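Local coordinates for dextranase (Pseudarthrobacter oxydans, PDB 6NZS), which probably hydrolyses internal alpha-1,6-glucosidic linkages of dextran, as a family 49 glycoside hydrolase built on a beta-solenoid, at residues Y289-Y299 with N307-M315. Residues are numbered along the deposited sequence; the frame is centred on the assembly and turned at random.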
ATOM      1  N   TYR A 289     -14.682  11.405   3.661  1.00 14.60           N
ATOM      2  CA  TYR A 289     -14.725  11.054   5.073  1.00 14.99           C
ATOM      3  C   TYR A 289     -13.618  11.769   5.834  1.00 16.18           C
ATOM      4  O   TYR A 289     -12.490  11.891   5.348  1.00 15.12           O
ATOM      5  CB  TYR A 289     -14.578   9.542   5.263  1.00 14.97           C
ATOM      6  CG  TYR A 289     -15.652   8.725   4.575  1.00 15.29           C
ATOM      7  CD1 TYR A 289     -16.985   8.837   4.954  1.00 16.21           C
ATOM      8  CD2 TYR A 289     -15.331   7.842   3.553  1.00 13.57           C
ATOM      9  CE1 TYR A 289     -17.970   8.103   4.330  1.00 15.37           C
ATOM     10  CE2 TYR A 289     -16.304   7.096   2.929  1.00 14.52           C
ATOM     11  CZ  TYR A 289     -17.622   7.231   3.319  1.00 14.96           C
ATOM     12  OH  TYR A 289     -18.590   6.487   2.677  1.00 15.45           O
ATOM     13  N   VAL A 290     -13.957  12.242   7.034  1.00 15.73           N
ATOM     14  CA  VAL A 290     -12.964  12.813   7.934  1.00 16.37           C
ATOM     15  C   VAL A 290     -12.054  11.705   8.457  1.00 15.42           C
ATOM     16  O   VAL A 290     -12.437  10.528   8.517  1.00 14.21           O
ATOM     17  CB  VAL A 290     -13.681  13.548   9.085  1.00 15.90           C
ATOM     18  CG1 VAL A 290     -14.410  12.555   9.994  1.00 16.71           C
ATOM     19  CG2 VAL A 290     -12.713  14.398   9.889  1.00 15.58           C
ATOM     20  N   TYR A 291     -10.827  12.078   8.821  1.00 13.32           N
ATOM     21  CA  TYR A 291      -9.937  11.164   9.526  1.00 13.74           C
ATOM     22  C   TYR A 291     -10.666  10.553  10.709  1.00 16.12           C
ATOM     23  O   TYR A 291     -11.302  11.264  11.489  1.00 15.24           O
ATOM     24  CB  TYR A 291      -8.738  11.948  10.055  1.00 13.92           C
ATOM     25  CG  TYR A 291      -7.754  11.159  10.895  1.00 14.07           C
ATOM     26  CD1 TYR A 291      -7.121  10.028  10.391  1.00 14.16           C
ATOM     27  CD2 TYR A 291      -7.438  11.563  12.191  1.00 14.33           C
ATOM     28  CE1 TYR A 291      -6.203   9.327  11.146  1.00 12.78           C
ATOM     29  CE2 TYR A 291      -6.523  10.870  12.956  1.00 14.16           C
ATOM     30  CZ  TYR A 291      -5.900   9.750  12.436  1.00 13.41           C
ATOM     31  OH  TYR A 291      -4.983   9.063  13.204  1.00 16.33           O
ATOM     32  N   GLU A 292     -10.564   9.230  10.843  1.00 14.21           N
ATOM     33  CA  GLU A 292     -11.193   8.508  11.952  1.00 16.52           C
ATOM     34  C   GLU A 292     -12.690   8.803  12.020  1.00 19.41           C
ATOM     35  O   GLU A 292     -13.263   8.977  13.102  1.00 19.43           O
ATOM     36  CB  GLU A 292     -10.497   8.790  13.288  1.00 17.12           C
ATOM     37  CG  GLU A 292      -9.238   7.964  13.541  1.00 19.47           C
ATOM     38  CD  GLU A 292      -8.601   8.255  14.891  1.00 17.38           C
ATOM     39  OE1 GLU A 292      -8.653   9.422  15.333  1.00 19.15           O
ATOM     40  OE2 GLU A 292      -8.051   7.321  15.513  1.00 18.98           O
ATOM     41  N   ALA A 293     -13.331   8.866  10.854  1.00 18.43           N
ATOM     42  CA  ALA A 293     -14.781   8.995  10.793  1.00 18.95           C
ATOM     43  C   ALA A 293     -15.427   7.815  11.509  1.00 19.04           C
ATOM     44  O   ALA A 293     -15.248   6.662  11.111  1.00 19.77           O
ATOM     45  CB  ALA A 293     -15.233   9.048   9.334  1.00 19.65           C
ATOM     46  N   ASP A 294     -16.155   8.103  12.590  1.00 22.59           N
ATOM     47  CA  ASP A 294     -16.667   7.078  13.494  1.00 22.60           C
ATOM     48  C   ASP A 294     -18.154   6.871  13.239  1.00 24.64           C
ATOM     49  O   ASP A 294     -18.940   7.822  13.310  1.00 24.78           O
ATOM     50  CB  ASP A 294     -16.425   7.489  14.949  1.00 25.09           C
ATOM     51  CG  ASP A 294     -16.570   6.324  15.928  1.00 27.14           C
ATOM     52  OD1 ASP A 294     -17.061   5.247  15.524  1.00 26.07           O
ATOM     53  OD2 ASP A 294     -16.189   6.489  17.111  1.00 29.34           O
ATOM     54  N   THR A 295     -18.537   5.628  12.934  1.00 24.38           N
ATOM     55  CA  THR A 295     -19.952   5.315  12.768  1.00 26.04           C
ATOM     56  C   THR A 295     -20.720   5.432  14.080  1.00 28.73           C
ATOM     57  O   THR A 295     -21.931   5.674  14.052  1.00 29.93           O
ATOM     58  CB  THR A 295     -20.146   3.935  12.119  1.00 22.73           C
ATOM     59  OG1 THR A 295     -19.526   2.918  12.920  1.00 25.52           O
ATOM     60  CG2 THR A 295     -19.532   3.916  10.716  1.00 25.58           C
ATOM     61  N   ASN A 296     -20.042   5.289  15.222  1.00 27.64           N
ATOM     62  CA  ASN A 296     -20.660   5.530  16.523  1.00 27.95           C
ATOM     63  C   ASN A 296     -20.909   7.009  16.794  1.00 31.80           C
ATOM     64  O   ASN A 296     -21.559   7.335  17.794  1.00 32.86           O
ATOM     65  CB  ASN A 296     -19.765   4.981  17.638  1.00 29.34           C
ATOM     66  CG  ASN A 296     -19.769   3.464  17.707  1.00 31.51           C
ATOM     67  OD1 ASN A 296     -20.704   2.808  17.240  1.00 33.90           O
ATOM     68  ND2 ASN A 296     -18.723   2.898  18.303  1.00 29.46           N
ATOM     69  N   ASN A 297     -20.407   7.907  15.950  1.00 28.77           N
ATOM     70  CA  ASN A 297     -20.463   9.347  16.182  1.00 27.60           C
ATOM     71  C   ASN A 297     -21.006  10.081  14.963  1.00 27.39           C
ATOM     72  O   ASN A 297     -20.557  11.180  14.628  1.00 29.06           O
ATOM     73  CB  ASN A 297     -19.090   9.888  16.581  1.00 28.08           C
ATOM     74  CG  ASN A 297     -19.156  11.290  17.170  1.00 33.09           C
ATOM     75  OD1 ASN A 297     -20.228  11.775  17.535  1.00 31.82           O
ATOM     76  ND2 ASN A 297     -18.005  11.950  17.258  1.00 28.95           N
ATOM     77  N   ASN A 298     -21.976   9.478  14.273  1.00 28.53           N
ATOM     78  CA  ASN A 298     -22.622  10.094  13.109  1.00 27.96           C
ATOM     79  C   ASN A 298     -21.635  10.393  11.980  1.00 26.31           C
ATOM     80  O   ASN A 298     -21.825  11.352  11.228  1.00 25.92           O
ATOM     81  CB  ASN A 298     -23.403  11.360  13.476  1.00 32.67           C
ATOM     82  CG  ASN A 298     -24.546  11.091  14.436  1.00 40.02           C
ATOM     83  OD1 ASN A 298     -25.095   9.989  14.477  1.00 42.58           O
ATOM     84  ND2 ASN A 298     -24.914  12.106  15.212  1.00 40.30           N
ATOM     85  N   TYR A 299     -20.579   9.589  11.851  1.00 25.38           N
ATOM     86  CA  TYR A 299     -19.515   9.767  10.862  1.00 23.59           C
ATOM     87  C   TYR A 299     -18.617  10.963  11.162  1.00 27.67           C
ATOM     88  O   TYR A 299     -17.690  11.240  10.386  1.00 22.67           O
ATOM     89  CB  TYR A 299     -20.018   9.838   9.411  1.00 22.96           C
ATOM     90  CG  TYR A 299     -20.643   8.559   8.914  1.00 23.31           C
ATOM     91  CD1 TYR A 299     -21.939   8.210   9.275  1.00 23.82           C
ATOM     92  CD2 TYR A 299     -19.939   7.698   8.078  1.00 21.33           C
ATOM     93  CE1 TYR A 299     -22.515   7.040   8.820  1.00 23.33           C
ATOM     94  CE2 TYR A 299     -20.507   6.526   7.621  1.00 22.76           C
ATOM     95  CZ  TYR A 299     -21.795   6.204   7.998  1.00 23.24           C
ATOM     96  OH  TYR A 299     -22.364   5.040   7.537  1.00 21.02           O
ATOM     97  N   ASN A 307      -9.790   4.429  21.085  1.00 39.91           N
ATOM     98  CA  ASN A 307      -9.624   4.040  19.692  1.00 35.04           C
ATOM     99  C   ASN A 307     -10.997   3.792  19.084  1.00 35.38           C
ATOM    100  O   ASN A 307     -12.013   3.752  19.782  1.00 33.52           O
ATOM    101  CB  ASN A 307      -8.750   2.789  19.557  1.00 35.16           C
ATOM    102  CG  ASN A 307      -9.450   1.533  20.046  1.00 37.66           C
ATOM    103  OD1 ASN A 307     -10.292   0.962  19.349  1.00 34.02           O
ATOM    104  ND2 ASN A 307      -9.105   1.096  21.255  1.00 40.04           N
ATOM    105  N   CYS A 308     -11.016   3.629  17.764  1.00 29.43           N
ATOM    106  CA  CYS A 308     -12.206   3.225  17.024  1.00 26.85           C
ATOM    107  C   CYS A 308     -11.884   2.049  16.116  1.00 25.58           C
ATOM    108  O   CYS A 308     -12.348   1.971  14.971  1.00 24.66           O
ATOM    109  CB  CYS A 308     -12.788   4.392  16.235  1.00 25.29           C
ATOM    110  SG  CYS A 308     -11.648   5.133  15.030  1.00 26.48           S
ATOM    111  N   HIS A 309     -11.084   1.113  16.638  1.00 26.13           N
ATOM    112  CA  HIS A 309     -10.550   0.014  15.837  1.00 26.78           C
ATOM    113  C   HIS A 309     -11.637  -0.732  15.077  1.00 27.64           C
ATOM    114  O   HIS A 309     -11.403  -1.186  13.950  1.00 26.94           O
ATOM    115  CB  HIS A 309      -9.762  -0.945  16.735  1.00 29.07           C
ATOM    116  CG  HIS A 309      -9.153  -2.100  16.002  1.00 30.43           C
ATOM    117  ND1 HIS A 309      -7.986  -1.991  15.275  1.00 31.58           N
ATOM    118  CD2 HIS A 309      -9.546  -3.392  15.890  1.00 30.82           C
ATOM    119  CE1 HIS A 309      -7.689  -3.164  14.743  1.00 30.69           C
ATOM    120  NE2 HIS A 309      -8.621  -4.031  15.099  1.00 33.32           N
ATOM    121  N   SER A 310     -12.832  -0.849  15.654  1.00 28.36           N
ATOM    122  CA  SER A 310     -13.906  -1.622  15.041  1.00 27.04           C
ATOM    123  C   SER A 310     -15.103  -0.788  14.595  1.00 30.35           C
ATOM    124  O   SER A 310     -16.042  -1.351  14.022  1.00 33.64           O
ATOM    125  CB  SER A 310     -14.371  -2.737  15.985  1.00 34.35           C
ATOM    126  OG  SER A 310     -15.152  -2.204  17.041  1.00 35.58           O
ATOM    127  N   SER A 311     -15.103   0.529  14.831  1.00 28.90           N
ATOM    128  CA  SER A 311     -16.240   1.379  14.486  1.00 24.89           C
ATOM    129  C   SER A 311     -15.922   2.491  13.492  1.00 25.53           C
ATOM    130  O   SER A 311     -16.853   3.111  12.962  1.00 21.87           O
ATOM    131  CB  SER A 311     -16.856   2.000  15.746  1.00 29.34           C
ATOM    132  OG  SER A 311     -15.853   2.593  16.553  1.00 28.12           O
ATOM    133  N   CYS A 312     -14.658   2.780  13.230  1.00 22.76           N
ATOM    134  CA  CYS A 312     -14.356   3.783  12.225  1.00 18.62           C
ATOM    135  C   CYS A 312     -14.546   3.206  10.829  1.00 18.95           C
ATOM    136  O   CYS A 312     -14.374   2.004  10.607  1.00 21.46           O
ATOM    137  CB  CYS A 312     -12.944   4.313  12.416  1.00 19.12           C
ATOM    138  SG  CYS A 312     -12.937   5.687  13.581  1.00 19.70           S
ATOM    139  N   VAL A 313     -14.929   4.084   9.895  1.00 18.09           N
ATOM    140  CA  VAL A 313     -15.221   3.667   8.524  1.00 16.50           C
ATOM    141  C   VAL A 313     -14.010   2.978   7.915  1.00 19.92           C
ATOM    142  O   VAL A 313     -12.894   3.514   7.918  1.00 16.97           O
ATOM    143  CB  VAL A 313     -15.650   4.879   7.683  1.00 19.16           C
ATOM    144  CG1 VAL A 313     -15.800   4.486   6.204  1.00 18.34           C
ATOM    145  CG2 VAL A 313     -16.940   5.474   8.209  1.00 21.68           C
ATOM    146  N   LYS A 314     -14.229   1.774   7.401  1.00 16.45           N
ATOM    147  CA  LYS A 314     -13.242   1.039   6.628  1.00 16.33           C
ATOM    148  C   LYS A 314     -13.640   1.130   5.163  1.00 15.19           C
ATOM    149  O   LYS A 314     -14.821   1.248   4.835  1.00 15.86           O
ATOM    150  CB  LYS A 314     -13.218  -0.430   7.059  1.00 18.87           C
ATOM    151  CG  LYS A 314     -13.215  -0.629   8.576  1.00 22.47           C
ATOM    152  CD  LYS A 314     -11.899  -0.174   9.198  1.00 21.39           C
ATOM    153  CE  LYS A 314     -11.704  -0.755  10.604  1.00 21.69           C
ATOM    154  NZ  LYS A 314     -12.819  -0.363  11.523  1.00 24.08           N
ATOM    155  N   MET A 315     -12.647   1.110   4.270  1.00 14.47           N
ATOM    156  CA  MET A 315     -13.002   1.205   2.858  1.00 13.04           C
ATOM    157  C   MET A 315     -13.736  -0.047   2.386  1.00 12.93           C
ATOM    158  O   MET A 315     -14.701   0.045   1.614  1.00 12.29           O
ATOM    159  CB  MET A 315     -11.767   1.494   2.003  1.00 12.17           C
ATOM    160  CG  MET A 315     -11.136   2.873   2.270  1.00 11.14           C
ATOM    161  SD  MET A 315     -12.243   4.269   1.976  1.00 12.80           S
ATOM    162  CE  MET A 315     -12.485   4.131   0.202  1.00 12.77           C
TER
HETATM  163  O   HOH W   1     -12.793   6.319   9.343  1.00 24.58           O
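D294 and T295 hold S311 between them, by side chain and by backbone. D294 can be followed from CB to its carboxylate. Its CB lies 4.2 Å from C312 SG, the sulfur joined to C308 in a disulfide. CG stands anti to the backbone N (chi1 -164°), which carries the carboxylate across to S311. OD1 accepts from S311 OG at 3.1 Å, on the syn side but 33° out of the carboxylate plane, and, from the opposite face, from the backbone N of N296, closing an Asx turn. OD2 lies loosely beside C308 CB. Replaced by an alanine, D294 would no longer offer the acceptor shared by S311 OG and N296 N, and the turn would probably be left free to shift. One residue on, T295 grips S311 O twice: OG1 arrives in the carbonyl plane, on a lone pair, at 2.7 Å, while the backbone N comes in tilted from that plane. Next to this, V313 N donates to A293 O at 2.9 Å, almost straight in line with the carbonyl. A water donates to A293 O and V313 O, adding a water bridge to the direct bonds. V313 then parts its methyls between two tyrosines. CG1 sits over the face of Y289, 4.2 Å from the ring centroid, a CH-pi contact; CG2 packs on Y299 CD2 at 3.7 Å, close to the methyls of A293 and T295. Both rings are tethered by their hydroxyls, Y289 to Y243 O and Y299 to H244. The disulfide closes the turn C308 to C312, the single beta bridge D294 to C312 helps pin it to 289-299, and both segments belong to the long loop between strands 283-285 and 316-320 of the parallel beta-solenoid.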